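Local coordinates for protein nitrilotriacetate monooxygenase (Burkholderia pseudomallei, PDB 3SDO) that probably acts as a flavin-dependent monooxygenase of the NtaA/SnaA/DszA family, using FMN and molecular oxygen to oxidise its organic substrate, at residues E78-L83 and G97-S102; A124-V129 and E156-V161; D244-F249 and E388-G393; R252-A257 and V267-G272. One frame throughout, in Å; residues are numbered along the deposited sequence.

Contact 1: E78-L83 and G97-S102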
loop_
_atom_site.group_PDB
_atom_site.type_symbol
_atom_site.label_atom_id
_atom_site.label_comp_id
_atom_site.label_asym_id
_atom_site.label_seq_id
_atom_site.Cartn_x
_atom_site.Cartn_y
_atom_site.Cartn_z
ATOM N N GLU A 78 3.986 -4.073 -2.938
ATOM C CA GLU A 78 3.685 -2.659 -3.113
ATOM C C GLU A 78 3.754 -1.981 -1.716
ATOM O O GLU A 78 3.351 -2.594 -0.714
ATOM C CB GLU A 78 2.322 -2.517 -3.793
ATOM C CG GLU A 78 1.858 -1.097 -3.994
ATOM C CD GLU A 78 1.297 -0.472 -2.741
ATOM O OE1 GLU A 78 0.738 -1.198 -1.880
ATOM O OE2 GLU A 78 1.402 0.765 -2.640
ATOM N N PRO A 79 4.301 -0.736 -1.626
ATOM C CA PRO A 79 4.631 -0.202 -0.287
ATOM C C PRO A 79 3.489 0.124 0.680
ATOM O O PRO A 79 3.640 -0.144 1.860
ATOM C CB PRO A 79 5.429 1.067 -0.591
ATOM C CG PRO A 79 6.013 0.810 -1.963
ATOM C CD PRO A 79 4.885 0.098 -2.681
ATOM N N ILE A 80 2.376 0.704 0.227
ATOM C CA ILE A 80 1.297 1.058 1.168
ATOM C C ILE A 80 0.738 -0.213 1.809
ATOM O O ILE A 80 0.573 -0.263 3.035
ATOM C CB ILE A 80 0.169 1.858 0.511
ATOM C CG1 ILE A 80 0.686 3.211 0.036
ATOM C CG2 ILE A 80 -1.055 2.016 1.471
ATOM C CD1 ILE A 80 1.073 4.162 1.177
ATOM N N SER A 81 0.426 -1.217 0.982
ATOM C CA SER A 81 -0.042 -2.498 1.485
ATOM C C SER A 81 0.985 -3.144 2.430
ATOM O O SER A 81 0.639 -3.570 3.531
ATOM C CB SER A 81 -0.390 -3.482 0.357
ATOM O OG SER A 81 0.670 -3.651 -0.578
ATOM N N LEU A 82 2.241 -3.225 2.003
ATOM C CA LEU A 82 3.261 -3.884 2.831
ATOM C C LEU A 82 3.438 -3.164 4.173
ATOM O O LEU A 82 3.464 -3.797 5.235
ATOM C CB LEU A 82 4.604 -3.990 2.072
ATOM C CG LEU A 82 5.797 -4.583 2.853
ATOM C CD1 LEU A 82 5.560 -6.000 3.350
ATOM C CD2 LEU A 82 7.074 -4.521 1.994
ATOM N N LEU A 83 3.541 -1.840 4.130
ATOM C CA LEU A 83 3.813 -1.074 5.336
ATOM C C LEU A 83 2.631 -1.103 6.316
ATOM O O LEU A 83 2.825 -1.119 7.540
ATOM C CB LEU A 83 4.186 0.361 4.961
ATOM C CG LEU A 83 5.598 0.490 4.364
ATOM C CD1 LEU A 83 5.816 1.927 3.853
ATOM C CD2 LEU A 83 6.698 0.107 5.368
ATOM N N GLY A 97 7.843 4.594 3.001
ATOM C CA GLY A 97 7.550 4.045 1.700
ATOM C C GLY A 97 7.753 4.968 0.530
ATOM O O GLY A 97 7.387 6.145 0.555
ATOM N N THR A 98 8.337 4.429 -0.527
ATOM C CA THR A 98 8.473 5.183 -1.770
ATOM C C THR A 98 7.147 5.311 -2.531
ATOM O O THR A 98 6.397 4.356 -2.662
ATOM C CB THR A 98 9.541 4.537 -2.688
ATOM O OG1 THR A 98 10.831 4.725 -2.107
ATOM C CG2 THR A 98 9.534 5.149 -4.086
ATOM N N MET A 99 6.873 6.503 -3.053
ATOM C CA MET A 99 5.803 6.679 -4.017
ATOM C C MET A 99 6.129 7.860 -4.927
ATOM O O MET A 99 6.625 8.882 -4.475
ATOM C CB MET A 99 4.447 6.878 -3.348
ATOM C CG MET A 99 3.292 6.631 -4.315
ATOM S SD MET A 99 1.708 6.778 -3.500
ATOM C CE MET A 99 1.648 5.264 -2.530
ATOM N N SER A 100 5.865 7.674 -6.214
ATOM C CA SER A 100 6.231 8.629 -7.245
ATOM C C SER A 100 5.249 9.800 -7.329
ATOM O O SER A 100 4.038 9.620 -7.258
ATOM C CB SER A 100 6.302 7.914 -8.615
ATOM O OG SER A 100 5.898 8.781 -9.663
ATOM N N SER A 101 5.790 10.995 -7.513
ATOM C CA SER A 101 4.991 12.188 -7.723
ATOM C C SER A 101 4.352 12.207 -9.100
ATOM O O SER A 101 3.316 12.806 -9.257
ATOM C CB SER A 101 5.855 13.448 -7.622
ATOM O OG SER A 101 6.651 13.407 -6.471
ATOM N N SER A 102 4.989 11.593 -10.097
ATOM C CA SER A 102 4.494 11.703 -11.490
ATOM C C SER A 102 3.365 10.735 -11.790
ATOM O O SER A 102 2.545 10.997 -12.668
ATOM C CB SER A 102 5.624 11.482 -12.494
ATOM O OG SER A 102 6.693 12.386 -12.262
#
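Leu83, Pro79 and Ile80 of helix 79-88 lie against strand 94-100, a helix-on-strand layer of the TIM-barrel fold of the luciferase-like monooxygenases. The short helix and strand axes run nearly antiparallel, at 161°. The backbones come close, with Pro79 CA 5.5 Å from Gly97 CA. Gly97 has no side chain, and Leu83 comes right up to its backbone with one branch: CD1 stands 3.5 Å from Gly97 CA, a tight fit. Pro79 sits beside this point, and its CG meets the carbonyl oxygen of Thr98 at 3.6 Å. Further along, Ile80 and Met99 cross at about a right angle. Met99 has CG anti to its backbone N, and a bend at the thioether (chi3 -74°) swings the methyl back to the helix. There CE packs closely on Ile80 CG1, 3.4 Å away. Phe113 and Val109 of helix 106-119 also touch Met99.

Thr98 belongs to the predicted FMN site and has the Asn127 side chain as its probable polar partner, while Pro79 touches Asp61, another predicted FMN residue. Ser81 and Glu78 reach the second subunit, where Gln112 and Ser115 of that chain are their partners, so this helix start lies at the dimer interface.

Glu78 is the N-cap of the helix, and its carboxylate takes two backbone N-H groups. Ile80 N approaches OE2 from above the carboxylate plane. Ser81 N meets OE1 on its syn side at 2.9 Å, in a nearly straight bond of 169°.

Contact 2: A124-V129 and E156-V161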
loop_
_atom_site.group_PDB
_atom_site.type_symbol
_atom_site.label_atom_id
_atom_site.label_comp_id
_atom_site.label_asym_id
_atom_site.label_seq_id
_atom_site.Cartn_x
_atom_site.Cartn_y
_atom_site.Cartn_z
ATOM N N ALA A 124 4.395 6.856 9.932
ATOM C CA ALA A 124 4.556 6.850 8.473
ATOM C C ALA A 124 5.626 7.823 7.975
ATOM O O ALA A 124 5.845 8.904 8.559
ATOM C CB ALA A 124 3.229 7.159 7.797
ATOM N N GLY A 125 6.253 7.455 6.865
ATOM C CA GLY A 125 7.149 8.347 6.116
ATOM C C GLY A 125 6.919 8.151 4.629
ATOM O O GLY A 125 6.582 7.050 4.191
ATOM N N TRP A 126 7.043 9.223 3.845
ATOM C CA TRP A 126 6.898 9.123 2.395
ATOM C C TRP A 126 8.203 9.541 1.765
ATOM O O TRP A 126 8.658 10.672 1.993
ATOM C CB TRP A 126 5.738 10.012 1.880
ATOM C CG TRP A 126 5.633 10.178 0.367
ATOM C CD1 TRP A 126 6.062 9.314 -0.582
ATOM C CD2 TRP A 126 5.012 11.274 -0.346
ATOM N NE1 TRP A 126 5.773 9.800 -1.843
ATOM C CE2 TRP A 126 5.138 11.004 -1.722
ATOM C CE3 TRP A 126 4.382 12.458 0.053
ATOM C CZ2 TRP A 126 4.670 11.882 -2.703
ATOM C CZ3 TRP A 126 3.905 13.321 -0.908
ATOM C CH2 TRP A 126 4.060 13.033 -2.278
ATOM N N ASN A 127 8.808 8.620 1.003
ATOM C CA ASN A 127 9.971 8.915 0.188
ATOM C C ASN A 127 9.477 9.410 -1.150
ATOM O O ASN A 127 8.961 8.623 -1.954
ATOM C CB ASN A 127 10.893 7.700 -0.006
ATOM C CG ASN A 127 12.065 8.014 -0.923
ATOM O OD1 ASN A 127 12.667 9.098 -0.827
ATOM N ND2 ASN A 127 12.394 7.085 -1.825
ATOM N N VAL A 128 9.606 10.715 -1.356
ATOM C CA VAL A 128 9.140 11.394 -2.566
ATOM C C VAL A 128 10.150 11.156 -3.685
ATOM O O VAL A 128 11.299 11.583 -3.598
ATOM C CB VAL A 128 8.957 12.907 -2.312
ATOM C CG1 VAL A 128 8.542 13.671 -3.616
ATOM C CG2 VAL A 128 7.934 13.132 -1.202
ATOM N N VAL A 129 9.716 10.428 -4.709
ATOM C CA VAL A 129 10.562 10.119 -5.839
ATOM C C VAL A 129 10.222 11.034 -7.017
ATOM O O VAL A 129 9.094 11.051 -7.494
ATOM C CB VAL A 129 10.482 8.626 -6.159
ATOM C CG1 VAL A 129 10.731 8.357 -7.593
ATOM C CG2 VAL A 129 11.477 7.868 -5.253
ATOM N N GLU A 156 4.979 20.846 -6.592
ATOM C CA GLU A 156 3.552 21.161 -6.508
ATOM C C GLU A 156 2.745 19.996 -5.904
ATOM O O GLU A 156 1.857 20.207 -5.086
ATOM C CB GLU A 156 2.969 21.527 -7.881
ATOM C CG GLU A 156 1.564 22.110 -7.776
ATOM C CD GLU A 156 0.926 22.433 -9.111
ATOM O OE1 GLU A 156 1.667 22.651 -10.100
ATOM O OE2 GLU A 156 -0.324 22.451 -9.162
ATOM N N HIS A 157 3.059 18.789 -6.337
ATOM C CA HIS A 157 2.424 17.560 -5.842
ATOM C C HIS A 157 2.565 17.455 -4.314
ATOM O O HIS A 157 1.592 17.182 -3.594
ATOM C CB HIS A 157 3.087 16.365 -6.551
ATOM C CG HIS A 157 2.474 15.033 -6.258
ATOM N ND1 HIS A 157 2.665 14.378 -5.061
ATOM C CD2 HIS A 157 1.736 14.197 -7.034
ATOM C CE1 HIS A 157 2.059 13.201 -5.107
ATOM N NE2 HIS A 157 1.474 13.075 -6.288
ATOM N N LEU A 158 3.787 17.659 -3.831
ATOM C CA LEU A 158 4.058 17.629 -2.405
ATOM C C LEU A 158 3.281 18.710 -1.660
ATOM O O LEU A 158 2.726 18.454 -0.587
ATOM C CB LEU A 158 5.557 17.797 -2.161
ATOM C CG LEU A 158 6.047 17.706 -0.730
ATOM C CD1 LEU A 158 5.470 16.480 -0.037
ATOM C CD2 LEU A 158 7.571 17.646 -0.698
ATOM N N ASP A 159 3.240 19.910 -2.243
ATOM C CA ASP A 159 2.526 21.045 -1.642
ATOM C C ASP A 159 1.044 20.706 -1.500
ATOM O O ASP A 159 0.429 21.048 -0.493
ATOM C CB ASP A 159 2.636 22.323 -2.487
ATOM C CG ASP A 159 3.997 22.984 -2.398
ATOM O OD1 ASP A 159 4.803 22.581 -1.542
ATOM O OD2 ASP A 159 4.269 23.907 -3.219
ATOM N N VAL A 160 0.488 20.029 -2.506
ATOM C CA VAL A 160 -0.907 19.591 -2.449
ATOM C C VAL A 160 -1.114 18.540 -1.345
ATOM O O VAL A 160 -2.023 18.668 -0.523
ATOM C CB VAL A 160 -1.389 19.045 -3.812
ATOM C CG1 VAL A 160 -2.831 18.465 -3.715
ATOM C CG2 VAL A 160 -1.364 20.168 -4.865
ATOM N N VAL A 161 -0.262 17.520 -1.315
ATOM C CA VAL A 161 -0.382 16.485 -0.289
ATOM C C VAL A 161 -0.343 17.095 1.117
ATOM O O VAL A 161 -1.254 16.860 1.921
ATOM C CB VAL A 161 0.664 15.390 -0.457
ATOM C CG1 VAL A 161 0.640 14.385 0.742
ATOM C CG2 VAL A 161 0.386 14.652 -1.735
#
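This is a buried packing contact between strand 124-129 of the barrel sheet and helix 150-165 outside it, with Trp126 touching His157, Leu158 and Val161. The strand and helix segments run roughly antiparallel, at 152°. No hydrogen bond crosses between them. The six-membered ring of Trp126 does most of the touching.

Trp126 has CG anti to the backbone N (chi1 170°), which sends the indole out from the strand to the helix. Its far corner, CH2, meets His157 ND1 at 3.4 Å. The two rings meet at their edges without stacking, their planes 57° apart. The Leu158 side chain runs antiparallel alongside the indole and sets CD1 3.6 Å from Trp126 CZ3. Val161 comes to the same carbon, with its CG1 3.8 Å from Trp126 CZ3. Within the strand, Val128 CG2 sits over the centre of one indole face, 3.5 Å above its plane. This methyl is also 4.3 Å from Leu158 CD1.

Both rings have a polar partner beyond the two segments: Trp126 NE1 bonds to Met99 O on strand 94-100, which helps fix how the indole is turned, and His157 NE2 bonds to Ser104 OG. Phe113 of helix 106-119 stacks on Trp126, and Pro106 at the start of that helix packs on His157. Gln218 of the neighbouring strand 215-218 touches Val128 and Leu158.

Contact 3: D244-F249 and E388-G393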
loop_
_atom_site.group_PDB
_atom_site.type_symbol
_atom_site.label_atom_id
_atom_site.label_comp_id
_atom_site.label_asym_id
_atom_site.label_seq_id
_atom_site.Cartn_x
_atom_site.Cartn_y
_atom_site.Cartn_z
ATOM N N ASP A 244 34.178 11.910 1.038
ATOM C CA ASP A 244 34.324 13.296 0.560
ATOM C C ASP A 244 33.061 13.775 -0.162
ATOM O O ASP A 244 32.606 14.906 0.025
ATOM C CB ASP A 244 35.524 13.391 -0.386
ATOM C CG ASP A 244 36.848 13.360 0.338
ATOM O OD1 ASP A 244 36.935 13.819 1.486
ATOM O OD2 ASP A 244 37.821 12.917 -0.272
ATOM N N GLU A 245 32.504 12.900 -0.986
ATOM C CA GLU A 245 31.236 13.167 -1.662
ATOM C C GLU A 245 30.084 13.388 -0.692
ATOM O O GLU A 245 29.309 14.337 -0.838
ATOM C CB GLU A 245 30.877 12.008 -2.570
ATOM C CG GLU A 245 31.711 12.008 -3.834
ATOM C CD GLU A 245 31.446 10.803 -4.686
ATOM O OE1 GLU A 245 30.736 9.885 -4.227
ATOM O OE2 GLU A 245 31.934 10.783 -5.822
ATOM N N ALA A 246 30.003 12.525 0.315
ATOM C CA ALA A 246 28.939 12.609 1.327
ATOM C C ALA A 246 29.041 13.898 2.120
ATOM O O ALA A 246 28.041 14.524 2.449
ATOM C CB ALA A 246 29.009 11.418 2.253
ATOM N N ARG A 247 30.264 14.310 2.411
ATOM C CA ARG A 247 30.475 15.527 3.152
ATOM C C ARG A 247 30.032 16.751 2.340
ATOM O O ARG A 247 29.435 17.681 2.876
ATOM C CB ARG A 247 31.939 15.620 3.503
ATOM C CG ARG A 247 32.297 16.798 4.290
ATOM C CD ARG A 247 33.761 16.698 4.651
ATOM N NE ARG A 247 33.953 17.005 6.043
ATOM C CZ ARG A 247 35.134 16.998 6.650
ATOM N NH1 ARG A 247 36.246 16.692 5.969
ATOM N NH2 ARG A 247 35.190 17.308 7.937
ATOM N N VAL A 248 30.321 16.751 1.044
ATOM C CA VAL A 248 29.858 17.847 0.176
ATOM C C VAL A 248 28.338 17.837 0.109
ATOM O O VAL A 248 27.714 18.872 0.260
ATOM C CB VAL A 248 30.453 17.775 -1.244
ATOM C CG1 VAL A 248 29.754 18.790 -2.175
ATOM C CG2 VAL A 248 31.989 18.013 -1.189
ATOM N N PHE A 249 27.750 16.656 -0.067
ATOM C CA PHE A 249 26.313 16.521 -0.123
ATOM C C PHE A 249 25.670 17.033 1.157
ATOM O O PHE A 249 24.721 17.815 1.102
ATOM C CB PHE A 249 25.934 15.074 -0.384
ATOM C CG PHE A 249 24.468 14.852 -0.538
ATOM C CD1 PHE A 249 23.806 15.295 -1.674
ATOM C CD2 PHE A 249 23.744 14.202 0.444
ATOM C CE1 PHE A 249 22.450 15.083 -1.830
ATOM C CE2 PHE A 249 22.386 13.996 0.291
ATOM C CZ PHE A 249 21.742 14.438 -0.844
ATOM N N GLU A 388 32.629 14.170 11.406
ATOM C CA GLU A 388 33.226 15.061 10.424
ATOM C C GLU A 388 32.210 15.671 9.482
ATOM O O GLU A 388 32.585 16.332 8.514
ATOM C CB GLU A 388 34.344 14.323 9.660
ATOM C CG GLU A 388 35.493 13.861 10.559
ATOM C CD GLU A 388 36.089 15.009 11.380
ATOM O OE1 GLU A 388 36.405 16.026 10.747
ATOM O OE2 GLU A 388 36.240 14.875 12.624
ATOM N N GLY A 389 30.928 15.464 9.747
ATOM C CA GLY A 389 29.871 16.154 8.989
ATOM C C GLY A 389 29.482 15.532 7.661
ATOM O O GLY A 389 29.174 16.248 6.712
ATOM N N ALA A 390 29.491 14.207 7.572
ATOM C CA ALA A 390 28.991 13.527 6.372
ATOM C C ALA A 390 27.652 12.845 6.622
ATOM O O ALA A 390 27.007 12.396 5.671
ATOM C CB ALA A 390 29.987 12.504 5.875
ATOM N N ALA A 391 27.232 12.766 7.881
ATOM C CA ALA A 391 26.031 11.993 8.228
ATOM C C ALA A 391 25.462 12.423 9.582
ATOM O O ALA A 391 26.207 12.809 10.461
ATOM C CB ALA A 391 26.363 10.511 8.233
ATOM N N ASP A 392 24.138 12.403 9.706
ATOM C CA ASP A 392 23.425 12.509 10.987
ATOM C C ASP A 392 22.962 11.121 11.441
ATOM O O ASP A 392 22.437 10.936 12.545
ATOM C CB ASP A 392 22.181 13.391 10.846
ATOM C CG ASP A 392 22.517 14.830 10.494
ATOM O OD1 ASP A 392 23.490 15.339 11.056
ATOM O OD2 ASP A 392 21.810 15.439 9.643
ATOM N N GLY A 393 23.107 10.167 10.538
ATOM C CA GLY A 393 22.620 8.814 10.700
ATOM C C GLY A 393 22.899 8.083 9.409
ATOM O O GLY A 393 23.501 8.666 8.497
HETATM O O HOH W 1 25.981 12.822 3.232
#
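Arg247 lays its side chain alongside Glu388, and the two point the same way. With CG anti to the backbone N (chi1 -179°), the chain extends until its end comes to the loop. The edge of the guanidinium faces the carbonyl of Glu388. Both NE and NH2 of Arg247 reach Glu388 O, at 2.9 and 2.8 Å, but each bond is bent and weak. NH2 also makes a weak, long salt bridge to Glu388 OE1, 3.3 Å away. The guanidinium and carboxylate planes are 78° apart, so the groups are far from coplanar.

A small apolar contact lies next to this polar one. Ala246 CB meets Ala390 CB at 3.9 Å. A water bridges the backbones here, donating to Ala246 O and to Ala390 O.

The loop begins with the Schellman motif that ends helix 375-387. Gly389, with positive phi, is its C-prime residue. Gly389 N bonds to Val386 O, and Ala390 N to Trp385 O. Trp385 also packs on Ala246 and Ala390. The contact thus holds helix 243-259 against the end of helix 375-387, where the chain turns toward strand 393-396 of the barrel.

Contact 4: R252-A257 and V267-G272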
loop_
_atom_site.group_PDB
_atom_site.type_symbol
_atom_site.label_atom_id
_atom_site.label_comp_id
_atom_site.label_asym_id
_atom_site.label_seq_id
_atom_site.Cartn_x
_atom_site.Cartn_y
_atom_site.Cartn_z
ATOM N N ARG A 252 25.754 20.865 1.253
ATOM C CA ARG A 252 24.828 21.469 0.286
ATOM C C ARG A 252 23.370 21.372 0.728
ATOM O O ARG A 252 22.611 22.341 0.583
ATOM C CB ARG A 252 25.011 20.831 -1.100
ATOM C CG ARG A 252 26.385 21.051 -1.689
ATOM C CD ARG A 252 26.552 20.323 -3.012
ATOM N NE ARG A 252 25.740 20.922 -4.066
ATOM C CZ ARG A 252 25.466 20.329 -5.227
ATOM N NH1 ARG A 252 25.906 19.093 -5.473
ATOM N NH2 ARG A 252 24.732 20.963 -6.139
ATOM N N VAL A 253 22.980 20.214 1.275
ATOM C CA VAL A 253 21.598 20.004 1.722
ATOM C C VAL A 253 21.290 20.942 2.901
ATOM O O VAL A 253 20.242 21.610 2.945
ATOM C CB VAL A 253 21.349 18.543 2.134
ATOM C CG1 VAL A 253 20.015 18.428 2.945
ATOM C CG2 VAL A 253 21.374 17.628 0.884
ATOM N N LYS A 254 22.215 21.024 3.843
ATOM C CA LYS A 254 22.028 21.910 4.987
ATOM C C LYS A 254 21.958 23.375 4.563
ATOM O O LYS A 254 21.088 24.113 5.045
ATOM C CB LYS A 254 23.123 21.679 6.038
ATOM C CG LYS A 254 23.097 20.262 6.643
ATOM C CD LYS A 254 22.114 20.054 7.796
ATOM C CE LYS A 254 22.239 18.593 8.298
ATOM N NZ LYS A 254 21.404 18.191 9.440
ATOM N N ALA A 255 22.842 23.814 3.664
ATOM C CA ALA A 255 22.784 25.215 3.176
ATOM C C ALA A 255 21.491 25.461 2.392
ATOM O O ALA A 255 20.876 26.524 2.492
ATOM C CB ALA A 255 24.008 25.553 2.314
ATOM N N ALA A 256 21.072 24.487 1.600
ATOM C CA ALA A 256 19.818 24.625 0.853
ATOM C C ALA A 256 18.652 24.804 1.834
ATOM O O ALA A 256 17.766 25.606 1.579
ATOM C CB ALA A 256 19.577 23.420 -0.097
ATOM N N ALA A 257 18.666 24.079 2.952
ATOM C CA ALA A 257 17.651 24.243 4.011
ATOM C C ALA A 257 17.673 25.659 4.621
ATOM O O ALA A 257 16.629 26.315 4.794
ATOM C CB ALA A 257 17.842 23.149 5.149
ATOM N N VAL A 267 16.733 18.857 9.251
ATOM C CA VAL A 267 16.810 18.158 7.968
ATOM C C VAL A 267 17.904 17.148 8.110
ATOM O O VAL A 267 19.088 17.494 8.040
ATOM C CB VAL A 267 17.135 19.089 6.814
ATOM C CG1 VAL A 267 17.146 18.275 5.471
ATOM C CG2 VAL A 267 16.161 20.291 6.806
ATOM N N LYS A 268 17.508 15.901 8.333
ATOM C CA LYS A 268 18.453 14.842 8.639
ATOM C C LYS A 268 19.097 14.286 7.361
ATOM O O LYS A 268 18.408 14.031 6.361
ATOM C CB LYS A 268 17.741 13.707 9.385
ATOM C CG LYS A 268 16.945 14.139 10.619
ATOM C CD LYS A 268 17.826 14.752 11.709
ATOM C CE LYS A 268 17.007 14.922 12.965
ATOM N NZ LYS A 268 17.720 15.517 14.104
ATOM N N VAL A 269 20.399 14.060 7.389
ATOM C CA VAL A 269 21.102 13.488 6.235
ATOM C C VAL A 269 21.606 12.089 6.575
ATOM O O VAL A 269 22.396 11.920 7.512
ATOM C CB VAL A 269 22.250 14.385 5.780
ATOM C CG1 VAL A 269 23.070 13.712 4.691
ATOM C CG2 VAL A 269 21.721 15.760 5.299
ATOM N N PHE A 270 21.153 11.105 5.795
ATOM C CA PHE A 270 21.392 9.678 6.037
ATOM C C PHE A 270 22.019 8.991 4.812
ATOM O O PHE A 270 21.312 8.470 3.947
ATOM C CB PHE A 270 20.056 8.999 6.378
ATOM C CG PHE A 270 19.403 9.513 7.654
ATOM C CD1 PHE A 270 20.160 9.999 8.729
ATOM C CD2 PHE A 270 18.040 9.487 7.792
ATOM C CE1 PHE A 270 19.531 10.439 9.905
ATOM C CE2 PHE A 270 17.421 9.889 8.956
ATOM C CZ PHE A 270 18.137 10.370 10.001
ATOM N N PRO A 271 23.350 8.997 4.707
ATOM C CA PRO A 271 23.909 8.287 3.564
ATOM C C PRO A 271 23.712 6.794 3.704
ATOM O O PRO A 271 23.645 6.290 4.819
ATOM C CB PRO A 271 25.395 8.631 3.593
ATOM C CG PRO A 271 25.638 9.346 4.813
ATOM C CD PRO A 271 24.378 9.600 5.555
ATOM N N GLY A 272 23.591 6.127 2.566
ATOM C CA GLY A 272 23.470 4.690 2.478
ATOM C C GLY A 272 24.799 3.997 2.582
ATOM O O GLY A 272 25.778 4.436 1.971
#
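Helix 243-259 packs on the start of strand 268-277, with Lys254 CA 7.1 Å from Val267 CA and Val253 CA 7.9 Å from Val269 CA. Three valines and an alanine form the apolar part. Val253 points toward the strand, and its CG1 is anti to the backbone N (chi1 165°). That one methyl meets both strand valines: Val267 CG1 at 3.8 Å, on a side chain that crosses it at a slant, and Val269 CG2 at 3.9 Å, tip to tip. One turn on, Ala257 CB touches the other branch of Val267, CG2, at 3.7 Å.

Lys254 adds a polar grip beside these carbons. Its chain bends at chi2 (-84°) and then runs extended to the strand, passing CE within 4.2 Å of Val269 CG2. NZ donates to Val267 O at 2.8 Å, tilted 33° from the carbonyl plane. The same NZ also bonds to Pro264 O and makes a salt bridge to Asp392. Three oxygens therefore hold the ammonium group, and the carboxylate probably helps to balance its charge.

These elements belong to a beta-alpha-beta unit of the TIM barrel: strand 235-238, helix 243-259 and strand 268-277. Val236 of the first strand touches Val253 and Val267. Beside strand 268-277, Asp392 pairs with Val269 through the backbone, just before strand 393-396.

Overall arrangement
The contacts fall into two pairs on one barrel. Contacts 1 and 2 have centres 11 Å apart and share neighbouring strands 94-100 and 124-129. They touch through Gly97 and Asn127, and through Ser101 and His157. Contacts 3 and 4 are 8 Å apart, both use helix 243-259, and are joined by the Lys254 to Asp392 salt bridge. Contact 1 closes before contact 2 opens; both precede contact 3, whose chain loop encloses contact 4. The pairs do not touch: centres of contacts 2 and 4 are about 17 Å apart. Contacts 1, 2 and 4 set outer helices on the barrel in which the FMN site is predicted; contact 3 joins helix 243-259 to the loop entering strand 393-396.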